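Local coordinates for sensor protein (Bacillus halodurans, PDB 3O5Y) that forms the GAF domain of a sensor histidine kinase that probably uses ATP to phosphorylate a protein histidine in a two-component regulatory system, at residues A[20-25]-A[114-119]; A[53-58]-A[82-87]; A[61-66]-A[106-111]. One frame throughout, in Å; residues are numbered along the deposited sequence.

How the contacts relate
From the N terminus, the chain leaves helix 6-20 and enters strand 25-32 through residues 20-25. Contact 1 pairs these with 114-119, at the end of strand 108-116, and so closes the longest loop of the three. Contacts 2 and 3 both nest inside it. They cross each other: 53-58 comes first, then 61-66, then 82-87, then 106-111. Contact 2 joins the edge strand 54-55 and Pro56 to residues 84-85, in the segment that carries helix 86-90. Contact 3 lays helix 61-68 on strand 108-116, the strand that contact 1 also uses. Glu85 of contact 2 bonds to the backbone N of Leu61 and Tyr62, and one acetate touches contacts 1 and 3.

Contact 1 (A[20-25]-A[114-119]); sequences LVHFDR and IGRKQQ. With ACT (acetate ion), chain C.
A classic beta bulge opens the pairing of strand 25-32 with strand 108-116: Asp24 and Arg25 both face Gly115. Asp24 N gives a nearly straight bond to Gly115 O at 3.0 Å, and Arg25 N adds a weak one to it. Gly115 N returns a bond to Arg25 O at 2.8 Å. Asp24 CG lies beside its own backbone N (chi1 -57°), which turns the carboxylate to the backbone beyond the strand. There OD1 takes the N-H of Lys117 at 2.6 Å, on its anti side and 25° out of the carboxylate plane. These two strands are central in the GAF sheet, and the carboxylate accepts from the first residue after the second. Arg116 reaches back, extended from CG to NE. Its NE (2.9 Å) and NH2 (3.0 Å) both grip His22 O, which lies in the guanidinium plane. His22 ND1 lies over one face of that group, toward its rim, 3.6 Å from NE, the planes 22° apart. NH1 turns to Ile120 O, and Trp122 makes a cation-pi contact. Phe23 CB meets Ile114 CG2 at 3.5 Å. Arg25 NH2 bonds to Ser46 O and NH1 to OXT of a doubtfully placed acetate, probably from the crystallisation liquor.

Contact 2 (A[53-58]-A[82-87]); sequences STIPKE and NFYEKQ
Tyr84 CG stands anti to the backbone N (chi1 173°), and this carries the ring across to Ile55 and Pro56. Glu85 has CG beside its own N and a chain bent at chi2 (86°), which brings OE2 to Ile55. Pro56 lies over one face of the Tyr84 ring. Its CG sits 3.7 Å from the centroid of that ring and 9° off the normal, a CH-pi contact almost over the centre. Pro56 CD comes to Tyr84 CE1 at 3.6 Å. The proline and the tyrosine side chains cross at about a right angle. Ile55 approaches the ring obliquely and at longer range, its CG2 4.2 Å from Tyr84 CD1. The same methyl group touches Glu85 OE2 at 3.6 Å. That oxygen is held by Ser60 OG and the backbone N of Tyr62, while OE1 takes the N-H of Leu61. The buried carboxylate is thus satisfied by three donors at the start of helix 61-68, Ser60 just before it. At the phenol end, one water joins the two segments. It donates to Thr54 O at 2.8 Å and bonds to Tyr84 OH at 2.8 Å. The contact belongs to the GAF fold, where connecting segments and short helices cover one side of the antiparallel sheet; here Tyr84 packs on Ile55 of the short edge strand and on Pro56 after it.

Contact 3 (A[61-66]-A[106-111]); sequences LYWSAL and NKRVGV. With ACT (acetate ion), chain C.
Leu66 packs on Val111 between helix 61-68 and strand 108-116, with Leu66 CG 3.6 Å from Val111 CG2. The other methyl group, Val111 CG1, lies over one face of the Tyr62 ring, 4.1 Å from its CG. With chi1 at 167°, Val111 sends CG1 to the tyrosine and CG2 to the leucine. Leu66 CD2 rests on Gly110 O at 3.4 Å and against Arg108 CB at 3.9 Å. The bent Arg108 chain brings its guanidinium beside the helix, where Leu66 CB lies over one face. Its NH2 meets the edge of the Trp63 ring at CZ3, 3.8 Å away. The helix lies on the GAF sheet: the axes of 61-66 and 108-111 approach to 8.9 Å, their directions 146° apart. Val109 and Gly110 both face Ile102, a classic beta bulge in the pairing of strand 108-116 with strand 96-103. Arg108 NH1 forms a salt bridge with Asp67, and Trp63 NE1 bonds to Ile55 O. Tyr62 OH donates to acetate OXT at 2.7 Å and also bonds to Ser113 OG. A phenylalanine here would probably leave Ser113 OG and the acetate without their hydroxyl partner. Ser27 OG also bonds to that acetate.

Contact 1 (A[20-25]-A[114-119])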
# COMPACT_ATOMS: atom_id res chain seq x y z
N LEU A 20 -13.48 -9.43 1.91
CA LEU A 20 -13.39 -9.26 3.35
C LEU A 20 -13.37 -7.81 3.83
O LEU A 20 -13.78 -7.51 4.97
CB LEU A 20 -12.14 -9.98 3.85
CG LEU A 20 -12.25 -11.51 3.76
CD1 LEU A 20 -10.90 -12.17 4.02
CD2 LEU A 20 -13.30 -12.01 4.73
N VAL A 21 -12.90 -6.92 2.96
CA VAL A 21 -12.59 -5.57 3.36
C VAL A 21 -13.03 -4.60 2.29
O VAL A 21 -12.74 -4.80 1.12
CB VAL A 21 -11.08 -5.43 3.66
CG1 VAL A 21 -10.67 -4.00 3.71
CG2 VAL A 21 -10.74 -6.10 4.99
N HIS A 22 -13.76 -3.57 2.68
CA HIS A 22 -14.19 -2.52 1.75
C HIS A 22 -13.02 -1.65 1.26
O HIS A 22 -12.32 -1.05 2.06
CB HIS A 22 -15.27 -1.64 2.41
CG HIS A 22 -15.59 -0.40 1.65
ND1 HIS A 22 -15.88 0.80 2.27
CD2 HIS A 22 -15.67 -0.16 0.32
CE1 HIS A 22 -16.12 1.72 1.35
NE2 HIS A 22 -16.00 1.17 0.16
N PHE A 23 -12.82 -1.59 -0.05
CA PHE A 23 -11.80 -0.74 -0.64
C PHE A 23 -12.05 -0.66 -2.12
O PHE A 23 -12.72 -1.52 -2.69
CB PHE A 23 -10.40 -1.29 -0.38
CG PHE A 23 -10.08 -2.53 -1.18
CD1 PHE A 23 -10.48 -3.78 -0.73
CD2 PHE A 23 -9.38 -2.45 -2.38
CE1 PHE A 23 -10.20 -4.93 -1.46
CE2 PHE A 23 -9.10 -3.60 -3.12
CZ PHE A 23 -9.51 -4.85 -2.65
N ASP A 24 -11.46 0.35 -2.77
CA ASP A 24 -11.67 0.56 -4.18
C ASP A 24 -10.38 0.34 -4.96
O ASP A 24 -10.43 -0.09 -6.11
CB ASP A 24 -12.22 1.96 -4.42
CG ASP A 24 -13.52 2.22 -3.65
OD1 ASP A 24 -13.52 3.10 -2.76
OD2 ASP A 24 -14.53 1.51 -3.90
N ARG A 25 -9.23 0.60 -4.34
CA ARG A 25 -7.97 0.56 -5.06
C ARG A 25 -6.88 0.12 -4.14
O ARG A 25 -6.85 0.54 -2.99
CB ARG A 25 -7.66 1.96 -5.59
CG ARG A 25 -6.67 2.02 -6.73
CD ARG A 25 -5.29 2.28 -6.23
NE ARG A 25 -4.32 2.43 -7.30
CZ ARG A 25 -3.09 2.88 -7.11
NH1 ARG A 25 -2.70 3.21 -5.88
NH2 ARG A 25 -2.25 2.98 -8.14
N ILE A 114 -3.90 1.30 0.51
CA ILE A 114 -5.31 0.94 0.29
C ILE A 114 -6.16 2.20 0.24
O ILE A 114 -6.16 3.00 1.19
CB ILE A 114 -5.86 -0.05 1.34
CG1 ILE A 114 -4.89 -1.23 1.54
CG2 ILE A 114 -7.25 -0.56 0.94
CD1 ILE A 114 -5.44 -2.30 2.42
N GLY A 115 -6.84 2.38 -0.89
CA GLY A 115 -7.57 3.59 -1.17
C GLY A 115 -9.06 3.38 -1.11
O GLY A 115 -9.56 2.29 -1.42
N ARG A 116 -9.77 4.41 -0.67
CA ARG A 116 -11.24 4.42 -0.79
C ARG A 116 -11.68 5.68 -1.49
O ARG A 116 -11.10 6.77 -1.27
CB ARG A 116 -11.91 4.33 0.59
CG ARG A 116 -11.77 2.99 1.26
CD ARG A 116 -12.30 3.01 2.68
NE ARG A 116 -12.49 1.64 3.18
CZ ARG A 116 -12.81 1.34 4.43
NH1 ARG A 116 -12.99 2.32 5.33
NH2 ARG A 116 -12.96 0.07 4.80
N LYS A 117 -12.69 5.54 -2.34
CA LYS A 117 -13.28 6.68 -3.06
C LYS A 117 -14.18 7.50 -2.16
O LYS A 117 -14.26 8.71 -2.30
CB LYS A 117 -14.01 6.23 -4.34
CG LYS A 117 -13.05 5.56 -5.30
CD LYS A 117 -13.66 5.13 -6.63
CE LYS A 117 -12.52 4.61 -7.57
NZ LYS A 117 -12.93 4.55 -9.01
N GLN A 118 -14.83 6.85 -1.21
CA GLN A 118 -15.68 7.53 -0.24
C GLN A 118 -14.94 7.57 1.09
O GLN A 118 -14.21 6.63 1.44
CB GLN A 118 -17.02 6.84 -0.09
CG GLN A 118 -17.92 6.97 -1.31
CD GLN A 118 -19.27 6.29 -1.13
OE1 GLN A 118 -20.29 6.96 -0.94
NE2 GLN A 118 -19.28 4.96 -1.19
N GLN A 119 -15.09 8.67 1.81
CA GLN A 119 -14.36 8.83 3.05
C GLN A 119 -15.07 8.16 4.21
O GLN A 119 -15.74 8.81 5.00
CB GLN A 119 -14.10 10.30 3.34
CG GLN A 119 -12.76 10.78 2.83
CD GLN A 119 -11.98 11.56 3.87
OE1 GLN A 119 -11.57 11.02 4.92
NE2 GLN A 119 -11.75 12.84 3.58
C ACT C . 0.49 4.72 -6.21
O ACT C . 1.06 5.84 -6.05
OXT ACT C . 0.29 3.99 -5.19
CH3 ACT C . 0.08 4.29 -7.58

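Contact 2 (A[53-58]-A[82-87])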
# COMPACT_ATOMS: atom_id res chain seq x y z
N SER A 53 7.83 2.35 -11.36
CA SER A 53 8.25 3.69 -10.91
C SER A 53 8.93 3.66 -9.54
O SER A 53 8.54 2.89 -8.64
CB SER A 53 7.07 4.66 -10.85
OG SER A 53 6.50 4.86 -12.13
N THR A 54 9.94 4.50 -9.37
CA THR A 54 10.61 4.66 -8.09
C THR A 54 9.93 5.77 -7.29
O THR A 54 9.61 6.82 -7.83
CB THR A 54 12.10 4.95 -8.28
OG1 THR A 54 12.71 3.80 -8.87
CG2 THR A 54 12.80 5.26 -6.95
N ILE A 55 9.66 5.49 -6.03
CA ILE A 55 9.11 6.48 -5.11
C ILE A 55 10.28 7.12 -4.36
O ILE A 55 11.01 6.42 -3.64
CB ILE A 55 8.13 5.83 -4.12
CG1 ILE A 55 7.09 4.97 -4.87
CG2 ILE A 55 7.51 6.89 -3.18
CD1 ILE A 55 6.18 5.72 -5.88
N PRO A 56 10.49 8.43 -4.55
CA PRO A 56 11.54 9.17 -3.85
C PRO A 56 11.16 9.33 -2.40
O PRO A 56 9.97 9.32 -2.07
CB PRO A 56 11.53 10.54 -4.54
CG PRO A 56 10.16 10.67 -5.10
CD PRO A 56 9.79 9.29 -5.53
N LYS A 57 12.17 9.48 -1.54
CA LYS A 57 11.95 9.63 -0.12
C LYS A 57 11.36 10.98 0.25
O LYS A 57 10.49 11.06 1.13
CB LYS A 57 13.26 9.39 0.66
CG LYS A 57 13.76 7.95 0.57
CD LYS A 57 14.81 7.64 1.62
CE LYS A 57 15.49 6.31 1.29
NZ LYS A 57 16.36 5.76 2.37
N GLU A 58 11.82 12.05 -0.39
CA GLU A 58 11.40 13.39 0.02
C GLU A 58 9.88 13.56 -0.09
O GLU A 58 9.28 13.28 -1.13
CB GLU A 58 12.14 14.46 -0.78
CG GLU A 58 12.00 15.88 -0.22
CD GLU A 58 12.78 16.11 1.07
OE1 GLU A 58 12.42 17.03 1.86
OE2 GLU A 58 13.76 15.38 1.31
N ASN A 82 0.13 18.16 1.51
CA ASN A 82 0.65 17.56 0.29
C ASN A 82 1.74 16.53 0.61
O ASN A 82 2.41 16.61 1.65
CB ASN A 82 1.17 18.63 -0.69
CG ASN A 82 1.45 18.07 -2.11
OD1 ASN A 82 0.62 17.33 -2.68
ND2 ASN A 82 2.62 18.43 -2.68
N PHE A 83 1.87 15.56 -0.27
CA PHE A 83 2.93 14.56 -0.20
C PHE A 83 3.14 14.03 -1.61
O PHE A 83 2.31 14.25 -2.49
CB PHE A 83 2.61 13.44 0.81
CG PHE A 83 1.20 12.89 0.72
CD1 PHE A 83 0.92 11.76 -0.05
CD2 PHE A 83 0.14 13.50 1.42
CE1 PHE A 83 -0.38 11.25 -0.12
CE2 PHE A 83 -1.16 13.01 1.35
CZ PHE A 83 -1.42 11.89 0.57
N TYR A 84 4.27 13.37 -1.83
CA TYR A 84 4.64 13.00 -3.18
C TYR A 84 3.57 12.17 -3.86
O TYR A 84 3.28 12.38 -5.04
CB TYR A 84 5.98 12.26 -3.21
CG TYR A 84 6.29 11.72 -4.57
CD1 TYR A 84 6.01 10.39 -4.90
CD2 TYR A 84 6.82 12.55 -5.55
CE1 TYR A 84 6.28 9.90 -6.18
CE2 TYR A 84 7.10 12.08 -6.81
CZ TYR A 84 6.83 10.76 -7.13
OH TYR A 84 7.11 10.31 -8.40
N GLU A 85 2.96 11.24 -3.13
CA GLU A 85 2.01 10.32 -3.76
C GLU A 85 0.64 10.93 -4.05
O GLU A 85 -0.14 10.38 -4.83
CB GLU A 85 1.85 9.06 -2.90
CG GLU A 85 3.14 8.29 -2.68
CD GLU A 85 3.97 8.78 -1.51
OE1 GLU A 85 3.77 9.92 -1.02
OE2 GLU A 85 4.87 8.02 -1.08
N LYS A 86 0.36 12.06 -3.41
CA LYS A 86 -0.99 12.61 -3.37
C LYS A 86 -1.64 12.82 -4.74
O LYS A 86 -2.70 12.27 -5.02
CB LYS A 86 -1.04 13.88 -2.54
CG LYS A 86 -2.43 14.47 -2.42
CD LYS A 86 -2.55 15.40 -1.22
CE LYS A 86 -3.81 16.25 -1.35
NZ LYS A 86 -4.38 16.64 -0.03
N GLN A 87 -1.00 13.61 -5.61
CA GLN A 87 -1.58 13.90 -6.92
C GLN A 87 -1.84 12.62 -7.71
O GLN A 87 -2.71 12.60 -8.57
CB GLN A 87 -0.68 14.85 -7.73
CG GLN A 87 0.67 14.22 -8.06
CD GLN A 87 1.47 15.01 -9.08
OE1 GLN A 87 2.62 15.38 -8.81
NE2 GLN A 87 0.88 15.26 -10.24
O HOH W 1 7.52 7.78 -9.40

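Contact 3 (A[61-66]-A[106-111])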
# COMPACT_ATOMS: atom_id res chain seq x y z
N LEU A 61 4.74 9.85 1.59
CA LEU A 61 3.88 9.23 2.62
C LEU A 61 4.30 7.76 2.81
O LEU A 61 4.43 7.29 3.94
CB LEU A 61 2.41 9.28 2.22
CG LEU A 61 1.32 9.40 3.30
CD1 LEU A 61 -0.03 8.93 2.78
CD2 LEU A 61 1.64 8.65 4.52
N TYR A 62 4.54 7.06 1.70
CA TYR A 62 4.92 5.66 1.75
C TYR A 62 6.25 5.44 2.52
O TYR A 62 6.34 4.55 3.37
CB TYR A 62 4.99 5.03 0.35
CG TYR A 62 3.68 5.03 -0.45
CD1 TYR A 62 3.68 4.68 -1.81
CD2 TYR A 62 2.47 5.38 0.13
CE1 TYR A 62 2.51 4.66 -2.54
CE2 TYR A 62 1.28 5.37 -0.60
CZ TYR A 62 1.30 4.99 -1.93
OH TYR A 62 0.13 4.98 -2.66
N TRP A 63 7.27 6.26 2.25
CA TRP A 63 8.53 6.16 2.99
C TRP A 63 8.37 6.55 4.45
O TRP A 63 9.07 6.03 5.32
CB TRP A 63 9.61 7.02 2.36
CG TRP A 63 10.34 6.32 1.30
CD1 TRP A 63 10.20 6.49 -0.03
CD2 TRP A 63 11.30 5.28 1.47
NE1 TRP A 63 11.04 5.65 -0.72
CE2 TRP A 63 11.73 4.89 0.18
CE3 TRP A 63 11.86 4.65 2.60
CZ2 TRP A 63 12.70 3.90 -0.03
CZ3 TRP A 63 12.81 3.66 2.40
CH2 TRP A 63 13.23 3.30 1.09
N SER A 64 7.42 7.44 4.72
CA SER A 64 7.17 7.86 6.08
C SER A 64 6.65 6.68 6.91
O SER A 64 7.04 6.50 8.07
CB SER A 64 6.21 9.03 6.07
OG SER A 64 5.96 9.47 7.38
N ALA A 65 5.78 5.86 6.31
CA ALA A 65 5.27 4.65 6.96
C ALA A 65 6.38 3.64 7.20
O ALA A 65 6.46 3.04 8.26
CB ALA A 65 4.17 4.04 6.11
N LEU A 66 7.24 3.47 6.20
CA LEU A 66 8.39 2.59 6.31
C LEU A 66 9.38 3.06 7.37
O LEU A 66 9.87 2.24 8.15
CB LEU A 66 9.10 2.43 4.97
CG LEU A 66 8.58 1.44 3.95
CD1 LEU A 66 9.35 1.60 2.67
CD2 LEU A 66 8.68 -0.00 4.45
N ASN A 106 13.32 -9.59 9.76
CA ASN A 106 14.66 -9.21 9.30
C ASN A 106 14.74 -7.84 8.67
O ASN A 106 15.68 -7.09 8.95
CB ASN A 106 15.19 -10.20 8.27
CG ASN A 106 15.46 -11.56 8.85
OD1 ASN A 106 16.09 -11.69 9.92
ND2 ASN A 106 14.99 -12.59 8.16
N LYS A 107 13.79 -7.52 7.79
CA LYS A 107 13.89 -6.31 6.95
C LYS A 107 12.54 -5.71 6.56
O LYS A 107 11.48 -6.34 6.72
CB LYS A 107 14.68 -6.63 5.67
CG LYS A 107 13.94 -7.61 4.76
CD LYS A 107 14.70 -7.89 3.47
CE LYS A 107 13.96 -8.92 2.62
NZ LYS A 107 14.25 -8.69 1.18
N ARG A 108 12.59 -4.49 6.04
CA ARG A 108 11.45 -3.88 5.37
C ARG A 108 11.34 -4.53 4.03
O ARG A 108 12.35 -4.77 3.36
CB ARG A 108 11.68 -2.40 5.17
CG ARG A 108 11.95 -1.64 6.42
CD ARG A 108 13.09 -0.71 6.15
NE ARG A 108 12.80 0.62 6.64
CZ ARG A 108 13.40 1.72 6.21
NH1 ARG A 108 13.06 2.90 6.72
NH2 ARG A 108 14.35 1.63 5.27
N VAL A 109 10.11 -4.79 3.62
CA VAL A 109 9.82 -5.57 2.43
C VAL A 109 9.11 -4.71 1.39
O VAL A 109 9.34 -4.85 0.20
CB VAL A 109 8.97 -6.81 2.83
CG1 VAL A 109 8.19 -7.37 1.65
CG2 VAL A 109 9.85 -7.86 3.43
N GLY A 110 8.23 -3.82 1.84
CA GLY A 110 7.46 -3.02 0.89
C GLY A 110 6.38 -2.21 1.56
O GLY A 110 6.44 -1.95 2.76
N VAL A 111 5.39 -1.80 0.77
CA VAL A 111 4.29 -0.99 1.27
C VAL A 111 3.00 -1.47 0.64
O VAL A 111 2.98 -1.85 -0.54
CB VAL A 111 4.53 0.53 0.99
CG1 VAL A 111 3.24 1.36 1.21
CG2 VAL A 111 5.64 1.06 1.87
C ACT C . 0.49 4.72 -6.21
O ACT C . 1.06 5.84 -6.05
OXT ACT C . 0.29 3.99 -5.19
CH3 ACT C . 0.08 4.29 -7.58